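Local coordinates for protein actin depolymerization factor 2 (Plasmodium berghei, PDB 2XFA) that probably binds actin and helps control the turnover of actin filaments in the malaria parasite, at residues Y31-I36 and V43-E48; I59-K64 and E136-L141; C72-A77 and F94-P99. All blocks are in the same frame, centred on the assembly; numbering follows the deposited sequence.

Contact 1 and contact 3 each pair the two strands of a beta hairpin in one mixed sheet. Their centres are about 10 Å apart, and strands 31-37 and 73-81 are neighbours that join the hairpins. Contact 2 pairs helices 56-65 and 137-146 over one face of that sheet. Its centre lies about 16 Å from that of contact 1 and about 11 Å from that of contact 3. Along the chain contact 1 comes first. Contact 3 then falls between the two helices of contact 2. Helices 14-24 and 104-118 pack on the other face. Contacts 1 and 3 thus build much of the sheet and contact 2 lays helices on it, in one compact ADF-homology domain.

Contact 1: Y31-I36 and V43-E48; sequences YIIYKI and VVDVLE
Ile-33 O is gripped by two backbone donors of the opposite strand. Asp-45 N reaches it at 2.7 Å and Val-46 N at 3.2 Å. Both residues thus face Ile-33, and the register slips by one. In return Ile-33 N gives a nearly straight bond to Val-46 O. Beyond the slip, Lys-35 and Val-43 form a hydrogen-bonded pair, with two backbone bonds between them.

The tighter packing is around the buried residues Tyr-31, Ile-32, Ile-33 and Tyr-34. On one face Ile-32 and Leu-47 run side by side, and Ile-32 CG1 meets Leu-47 CD2 at 3.6 Å. Helix 14-24 covers these side chains. Tyr-34 CE1 touches Val-44 CG2 on the same side, and the Tyr-34 hydroxyl bonds to Cys-16 O. On the opposite face Tyr-31 has CG between its backbone N and carbonyl carbon (chi1 68°), which swings the ring over to Glu-48. Glu-48 CB sits over the ring face, 3.6 Å from the centroid of Tyr-31, as a CH-pi contact. The Tyr-31 hydroxyl bonds to Asn-66, while Glu-48 OE1 makes a salt bridge with Arg-62.

The looser, partly exposed side is at Lys-35 and Asp-45. The Lys-35 chain crosses Asp-45 at about a right angle, with Lys-35 CD 3.7 Å from Asp-45 CB. Lys-35 NZ stays 4.4 Å from Asp-45 OD1, too far for a salt bridge. Asp-45 OD2 instead makes a salt bridge with Arg-73 NE, on strand 73-81 at the far side of strand 31-37. Asp-45 and Val-46 opposite Ile-33 make a classic beta bulge, set in an antiparallel hairpin of the ADF-homology sheet.

Contact 2: I59-K64 and E136-L141; sequences IIMRIK and EFEEEL
Ile-60 has chi1 of -68°, which splits its two branches between two residues of the other helix. CG1, beside the backbone N, meets Leu-141. CG2, beside the carbonyl carbon, meets Glu-138. Phe-137 has its ring carbon CG anti to the backbone N (chi1 180°), and this extends the ring toward Ile-63 and Lys-64.

Ile-60 CG2 packs on Glu-138 CG at 3.5 Å, the shortest approach between the two segments. Ile-60 CG1 lies 3.8 Å from Leu-141 CD1. The Glu-138 chain is extended and runs alongside Met-61, so that Glu-138 OE1 comes 3.6 Å from Met-61 CA. The opposite charge of Lys-64 is near but not in contact, with its NZ 5.3 Å from Glu-138 OE1. The start of the Lys-64 chain is more closely packed. It slides past the Phe-137 ring in the opposite direction, with Lys-64 CB 3.7 Å from Phe-137 CD1. Ile-63 crosses that ring at about a right angle. The ring edge is turned to Ile-60 O, an oxygen already taken by Lys-64 N within its own helix. The contact is thus mainly apolar toward the sheet, with Glu-138 on the solvent side.

The helix segments run at 138° to each other, with a closest approach of 9.7 Å between the axes of the two short segments. Both lie on the same face of the sheet. Ile-63 reaches down to Ile-75 and Ala-77 of strand 73-81. Leu-141 rests on Leu-128 and Ile-130 of strand 126-130, and Phe-137 meets Trp-97 of strand 89-97 edge-to-face.

Contact 3: C72-A77 and F94-P99; sequences CRYIIA and FIFWSP
A beta hairpin of strands 73-81 and 89-97 lies between strands 31-37 and 126-130, and this contact within it is buried. Ile-75 and Ile-95 are a hydrogen-bonded pair. Their bonds, Ile-75 N to Ile-95 O and Ile-95 N to Ile-75 O, are both 2.7 Å with the donor in the carbonyl plane. Arg-73 and Trp-97 form the next such pair.

One face carries an aromatic cluster. Tyr-74 CD1 meets Phe-94 CZ at 3.8 Å, and Tyr-74 CE1 meets Phe-96 CD1 at 3.9 Å. The planes are oblique, at 31° for Phe-94 and 44° for Phe-96. Ile-76 CG1 extends the cluster, 3.7 Å from Phe-94 CD1. Phe-96 also turns its edge to Arg-73 O, which lies in the ring plane. The Tyr-74 hydroxyl bonds to Tyr-110 O of helix 104-118, which covers this face.

On the other face Ile-75 CD1 reaches diagonally across to Trp-97 CB on the partner strand, 3.8 Å away. Trp-97 NE1 bonds to Lys-68 O, which helps to hold the indole. Arg-73 NH1 bonds back to Cys-72 O and NH2 makes a salt bridge with Glu-71, which helps to hold the guanidinium. Where strand 73-81 begins and strand 89-97 ends, Cys-72 SG packs on Pro-99 CD at 4.1 Å. Such a regular antiparallel ladder, largely aromatic on one face and largely apolar on the other, is part of the helix-flanked central sheet of the ADF-homology fold.

Contact 1: Y31-I36 and V43-E48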
# COMPACT_ATOMS: atom_id res chain seq x y z
N TYR A 31 -1.74 -8.59 -0.10
CA TYR A 31 -1.34 -7.22 -0.33
C TYR A 31 -0.90 -7.04 -1.75
O TYR A 31 -0.58 -7.99 -2.44
CB TYR A 31 -0.25 -6.72 0.65
CG TYR A 31 1.12 -7.34 0.51
CD1 TYR A 31 2.04 -6.85 -0.41
CD2 TYR A 31 1.51 -8.38 1.33
CE1 TYR A 31 3.29 -7.41 -0.52
CE2 TYR A 31 2.77 -8.94 1.22
CZ TYR A 31 3.65 -8.45 0.29
OH TYR A 31 4.89 -9.00 0.18
N ILE A 32 -0.94 -5.81 -2.21
CA ILE A 32 -0.54 -5.49 -3.56
C ILE A 32 0.36 -4.30 -3.39
O ILE A 32 0.05 -3.44 -2.57
CB ILE A 32 -1.70 -5.06 -4.43
CG1 ILE A 32 -2.79 -6.13 -4.45
CG2 ILE A 32 -1.21 -4.77 -5.84
CD1 ILE A 32 -4.17 -5.58 -4.82
N ILE A 33 1.47 -4.28 -4.12
CA ILE A 33 2.31 -3.10 -4.19
C ILE A 33 2.25 -2.60 -5.63
O ILE A 33 2.37 -3.39 -6.55
CB ILE A 33 3.76 -3.41 -3.74
CG1 ILE A 33 3.77 -3.79 -2.26
CG2 ILE A 33 4.65 -2.20 -3.92
CD1 ILE A 33 5.06 -4.29 -1.77
N TYR A 34 2.03 -1.30 -5.82
CA TYR A 34 1.91 -0.70 -7.14
C TYR A 34 3.05 0.25 -7.34
O TYR A 34 3.56 0.81 -6.37
CB TYR A 34 0.64 0.17 -7.23
CG TYR A 34 -0.65 -0.56 -7.06
CD1 TYR A 34 -1.25 -1.18 -8.14
CD2 TYR A 34 -1.27 -0.62 -5.82
CE1 TYR A 34 -2.45 -1.84 -7.99
CE2 TYR A 34 -2.46 -1.28 -5.67
CZ TYR A 34 -3.05 -1.89 -6.76
OH TYR A 34 -4.24 -2.55 -6.62
N LYS A 35 3.41 0.52 -8.60
CA LYS A 35 4.44 1.49 -8.85
C LYS A 35 4.13 2.26 -10.12
O LYS A 35 3.28 1.86 -10.91
CB LYS A 35 5.79 0.79 -9.01
CG LYS A 35 5.85 -0.02 -10.28
CD LYS A 35 7.05 -0.96 -10.31
CE LYS A 35 7.63 -1.03 -11.73
NZ LYS A 35 7.83 -2.42 -12.21
N ILE A 36 4.81 3.38 -10.31
CA ILE A 36 4.69 4.08 -11.58
C ILE A 36 5.79 3.59 -12.51
O ILE A 36 6.97 3.75 -12.23
CB ILE A 36 4.73 5.60 -11.41
CG1 ILE A 36 3.58 6.02 -10.49
CG2 ILE A 36 4.63 6.29 -12.78
CD1 ILE A 36 3.67 7.44 -9.97
N VAL A 43 1.25 0.64 -12.23
CA VAL A 43 1.19 -0.80 -12.50
C VAL A 43 1.41 -1.65 -11.22
O VAL A 43 1.91 -1.15 -10.22
CB VAL A 43 2.21 -1.19 -13.60
CG1 VAL A 43 3.62 -1.11 -13.06
CG2 VAL A 43 1.94 -2.57 -14.11
N VAL A 44 1.01 -2.92 -11.27
CA VAL A 44 1.24 -3.86 -10.18
C VAL A 44 2.72 -4.25 -10.11
O VAL A 44 3.30 -4.71 -11.10
CB VAL A 44 0.43 -5.15 -10.40
CG1 VAL A 44 0.81 -6.19 -9.37
CG2 VAL A 44 -1.04 -4.85 -10.35
N ASP A 45 3.33 -4.05 -8.96
CA ASP A 45 4.73 -4.40 -8.78
C ASP A 45 4.87 -5.78 -8.12
O ASP A 45 5.66 -6.61 -8.55
CB ASP A 45 5.42 -3.34 -7.94
CG ASP A 45 6.85 -3.70 -7.58
OD1 ASP A 45 7.49 -4.46 -8.36
OD2 ASP A 45 7.34 -3.22 -6.53
N VAL A 46 4.07 -6.01 -7.08
CA VAL A 46 4.14 -7.25 -6.31
C VAL A 46 2.75 -7.65 -5.86
O VAL A 46 1.91 -6.78 -5.51
CB VAL A 46 4.99 -7.07 -5.02
CG1 VAL A 46 4.97 -8.33 -4.16
CG2 VAL A 46 6.41 -6.65 -5.34
N LEU A 47 2.50 -8.95 -5.85
CA LEU A 47 1.27 -9.53 -5.32
C LEU A 47 1.61 -10.62 -4.32
O LEU A 47 2.33 -11.55 -4.66
CB LEU A 47 0.45 -10.16 -6.44
CG LEU A 47 -0.33 -9.23 -7.36
CD1 LEU A 47 -0.81 -9.98 -8.59
CD2 LEU A 47 -1.50 -8.66 -6.62
N GLU A 48 1.08 -10.53 -3.11
CA GLU A 48 1.20 -11.64 -2.17
C GLU A 48 -0.05 -12.50 -2.22
O GLU A 48 -1.11 -12.08 -1.76
CB GLU A 48 1.45 -11.15 -0.75
CG GLU A 48 1.96 -12.22 0.21
CD GLU A 48 3.37 -12.70 -0.14
OE1 GLU A 48 4.35 -12.03 0.26
OE2 GLU A 48 3.49 -13.74 -0.82

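Contact 2: I59-K64 and E136-L141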
# COMPACT_ATOMS: atom_id res chain seq x y z
N ILE A 59 2.71 -9.56 8.24
CA ILE A 59 2.39 -8.99 6.95
C ILE A 59 3.18 -7.69 6.71
O ILE A 59 3.69 -7.47 5.62
CB ILE A 59 0.86 -8.87 6.73
CG1 ILE A 59 0.56 -8.28 5.36
CG2 ILE A 59 0.22 -8.01 7.79
CD1 ILE A 59 0.47 -6.82 5.39
N ILE A 60 3.29 -6.87 7.75
CA ILE A 60 4.08 -5.64 7.74
C ILE A 60 5.56 -5.96 7.42
O ILE A 60 6.19 -5.26 6.63
CB ILE A 60 3.99 -4.93 9.11
CG1 ILE A 60 2.57 -4.39 9.35
CG2 ILE A 60 5.02 -3.83 9.23
CD1 ILE A 60 2.29 -4.06 10.81
N MET A 61 6.08 -7.04 8.00
CA MET A 61 7.45 -7.47 7.70
C MET A 61 7.61 -7.83 6.22
O MET A 61 8.58 -7.41 5.57
CB MET A 61 7.85 -8.64 8.59
CG MET A 61 9.23 -9.17 8.35
SD MET A 61 9.45 -10.74 9.20
CE MET A 61 8.13 -11.71 8.47
N ARG A 62 6.66 -8.59 5.69
CA ARG A 62 6.71 -8.98 4.28
C ARG A 62 6.63 -7.78 3.34
O ARG A 62 7.32 -7.71 2.34
CB ARG A 62 5.58 -9.95 3.97
CG ARG A 62 5.63 -11.23 4.80
CD ARG A 62 6.37 -12.32 4.07
NE ARG A 62 5.49 -13.05 3.17
CZ ARG A 62 5.00 -14.26 3.42
NH1 ARG A 62 5.29 -14.89 4.56
NH2 ARG A 62 4.22 -14.85 2.53
N ILE A 63 5.76 -6.83 3.67
CA ILE A 63 5.66 -5.63 2.85
C ILE A 63 6.96 -4.87 2.89
O ILE A 63 7.44 -4.43 1.86
CB ILE A 63 4.55 -4.69 3.33
CG1 ILE A 63 3.19 -5.36 3.18
CG2 ILE A 63 4.57 -3.41 2.54
CD1 ILE A 63 2.05 -4.52 3.76
N LYS A 64 7.52 -4.73 4.08
CA LYS A 64 8.74 -3.96 4.26
C LYS A 64 9.89 -4.52 3.42
O LYS A 64 10.66 -3.78 2.83
CB LYS A 64 9.12 -3.92 5.73
CG LYS A 64 10.41 -3.15 6.01
CD LYS A 64 11.41 -4.02 6.75
CE LYS A 64 12.78 -3.34 6.83
NZ LYS A 64 13.78 -4.17 7.57
N GLU A 136 12.50 2.35 10.15
CA GLU A 136 11.40 2.55 11.10
C GLU A 136 10.04 2.24 10.47
O GLU A 136 9.03 2.28 11.15
CB GLU A 136 11.40 3.97 11.67
CG GLU A 136 12.59 4.29 12.53
CD GLU A 136 13.48 5.33 11.90
OE1 GLU A 136 14.70 5.08 11.78
OE2 GLU A 136 12.96 6.40 11.51
N PHE A 137 10.04 1.91 9.18
CA PHE A 137 8.79 1.58 8.50
C PHE A 137 7.91 0.69 9.40
O PHE A 137 6.78 1.03 9.73
CB PHE A 137 9.06 0.89 7.16
CG PHE A 137 7.80 0.51 6.40
CD1 PHE A 137 7.28 -0.77 6.48
CD2 PHE A 137 7.13 1.45 5.63
CE1 PHE A 137 6.10 -1.12 5.79
CE2 PHE A 137 5.95 1.11 4.95
CZ PHE A 137 5.45 -0.19 5.03
N GLU A 138 8.46 -0.43 9.81
CA GLU A 138 7.72 -1.49 10.49
C GLU A 138 7.15 -1.01 11.81
O GLU A 138 6.00 -1.28 12.12
CB GLU A 138 8.66 -2.68 10.72
CG GLU A 138 8.00 -4.01 11.04
CD GLU A 138 9.04 -5.13 11.18
OE1 GLU A 138 9.46 -5.70 10.14
OE2 GLU A 138 9.45 -5.45 12.33
N GLU A 139 7.94 -0.28 12.59
CA GLU A 139 7.44 0.21 13.88
C GLU A 139 6.43 1.34 13.70
O GLU A 139 5.45 1.44 14.44
CB GLU A 139 8.60 0.69 14.75
CG GLU A 139 8.13 1.32 16.05
CD GLU A 139 9.22 1.42 17.12
OE1 GLU A 139 10.40 1.64 16.77
OE2 GLU A 139 8.87 1.29 18.33
N GLU A 140 6.65 2.18 12.71
CA GLU A 140 5.77 3.31 12.50
C GLU A 140 4.40 2.84 12.02
O GLU A 140 3.38 3.26 12.53
CB GLU A 140 6.39 4.29 11.50
CG GLU A 140 6.00 5.73 11.77
CD GLU A 140 6.77 6.74 10.95
OE1 GLU A 140 7.75 7.33 11.48
OE2 GLU A 140 6.38 6.96 9.78
N LEU A 141 4.37 1.96 11.02
CA LEU A 141 3.09 1.48 10.53
C LEU A 141 2.30 0.82 11.66
O LEU A 141 1.11 1.04 11.79
CB LEU A 141 3.26 0.47 9.40
CG LEU A 141 2.41 0.42 8.13
CD1 LEU A 141 2.40 -1.02 7.61
CD2 LEU A 141 1.02 0.98 8.25

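Contact 3: C72-A77 and F94-P99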
# COMPACT_ATOMS: atom_id res chain seq x y z
N CYS A 72 9.50 5.37 -4.09
CA CYS A 72 8.10 5.44 -3.68
C CYS A 72 7.26 4.25 -4.16
O CYS A 72 7.47 3.73 -5.25
CB CYS A 72 7.49 6.74 -4.17
SG CYS A 72 8.35 8.19 -3.58
N ARG A 73 6.32 3.83 -3.32
CA ARG A 73 5.34 2.81 -3.68
C ARG A 73 3.94 3.13 -3.13
O ARG A 73 3.80 3.85 -2.16
CB ARG A 73 5.76 1.44 -3.15
CG ARG A 73 7.01 0.83 -3.85
CD ARG A 73 6.78 0.71 -5.36
NE ARG A 73 7.83 -0.06 -6.04
CZ ARG A 73 8.82 0.49 -6.74
NH1 ARG A 73 8.91 1.81 -6.83
NH2 ARG A 73 9.73 -0.29 -7.34
N TYR A 74 2.90 2.58 -3.75
CA TYR A 74 1.59 2.53 -3.12
C TYR A 74 1.38 1.10 -2.69
O TYR A 74 1.66 0.16 -3.45
CB TYR A 74 0.48 2.87 -4.12
CG TYR A 74 0.66 4.18 -4.83
CD1 TYR A 74 0.74 5.36 -4.12
CD2 TYR A 74 0.77 4.22 -6.21
CE1 TYR A 74 0.89 6.57 -4.78
CE2 TYR A 74 0.92 5.41 -6.87
CZ TYR A 74 0.98 6.58 -6.14
OH TYR A 74 1.12 7.78 -6.78
N ILE A 75 0.91 0.91 -1.48
CA ILE A 75 0.62 -0.43 -1.03
C ILE A 75 -0.85 -0.52 -0.60
O ILE A 75 -1.34 0.35 0.13
CB ILE A 75 1.54 -0.81 0.17
CG1 ILE A 75 3.02 -0.61 -0.21
CG2 ILE A 75 1.28 -2.23 0.62
CD1 ILE A 75 3.64 0.56 0.52
N ILE A 76 -1.54 -1.54 -1.08
CA ILE A 76 -2.82 -1.91 -0.52
C ILE A 76 -2.67 -3.23 0.24
O ILE A 76 -2.17 -4.20 -0.31
CB ILE A 76 -3.90 -2.02 -1.63
CG1 ILE A 76 -4.07 -0.67 -2.33
CG2 ILE A 76 -5.24 -2.46 -1.03
CD1 ILE A 76 -4.99 -0.72 -3.51
N ALA A 77 -3.11 -3.24 1.50
CA ALA A 77 -2.97 -4.40 2.37
C ALA A 77 -4.28 -4.71 3.09
O ALA A 77 -4.90 -3.82 3.65
CB ALA A 77 -1.90 -4.16 3.38
N PHE A 94 -4.57 1.63 2.76
CA PHE A 94 -3.85 2.09 1.59
C PHE A 94 -2.64 2.86 2.12
O PHE A 94 -2.79 3.72 2.98
CB PHE A 94 -4.72 3.02 0.74
CG PHE A 94 -4.02 3.58 -0.45
CD1 PHE A 94 -4.15 2.96 -1.69
CD2 PHE A 94 -3.22 4.70 -0.35
CE1 PHE A 94 -3.50 3.46 -2.81
CE2 PHE A 94 -2.56 5.21 -1.47
CZ PHE A 94 -2.70 4.60 -2.70
N ILE A 95 -1.45 2.54 1.65
CA ILE A 95 -0.25 3.15 2.22
C ILE A 95 0.55 3.77 1.11
O ILE A 95 0.84 3.12 0.11
CB ILE A 95 0.61 2.10 2.93
CG1 ILE A 95 -0.20 1.42 4.03
CG2 ILE A 95 1.92 2.72 3.47
CD1 ILE A 95 0.36 0.03 4.40
N PHE A 96 0.88 5.04 1.28
CA PHE A 96 1.75 5.71 0.35
C PHE A 96 3.13 5.78 1.01
O PHE A 96 3.36 6.56 1.95
CB PHE A 96 1.21 7.10 0.00
CG PHE A 96 2.13 7.94 -0.84
CD1 PHE A 96 3.07 7.35 -1.70
CD2 PHE A 96 2.05 9.32 -0.80
CE1 PHE A 96 3.91 8.14 -2.47
CE2 PHE A 96 2.89 10.12 -1.57
CZ PHE A 96 3.81 9.54 -2.41
N TRP A 97 4.02 4.93 0.51
CA TRP A 97 5.43 4.90 0.95
C TRP A 97 6.21 5.91 0.15
O TRP A 97 6.33 5.80 -1.08
CB TRP A 97 5.99 3.52 0.69
CG TRP A 97 7.49 3.36 0.94
CD1 TRP A 97 8.40 2.90 0.03
CD2 TRP A 97 8.23 3.64 2.14
NE1 TRP A 97 9.67 2.85 0.60
CE2 TRP A 97 9.60 3.31 1.88
CE3 TRP A 97 7.88 4.10 3.40
CZ2 TRP A 97 10.61 3.45 2.85
CZ3 TRP A 97 8.88 4.26 4.36
CH2 TRP A 97 10.23 3.94 4.07
N SER A 98 6.69 6.93 0.85
CA SER A 98 7.41 8.00 0.22
C SER A 98 8.66 8.35 1.02
O SER A 98 8.63 9.29 1.82
CB SER A 98 6.50 9.23 0.08
OG SER A 98 7.14 10.26 -0.65
N PRO A 99 9.76 7.61 0.80
CA PRO A 99 10.98 7.81 1.61
C PRO A 99 11.77 9.03 1.19
O PRO A 99 11.67 9.50 0.05
CB PRO A 99 11.80 6.53 1.37
CG PRO A 99 11.41 6.07 0.04
CD PRO A 99 9.93 6.53 -0.18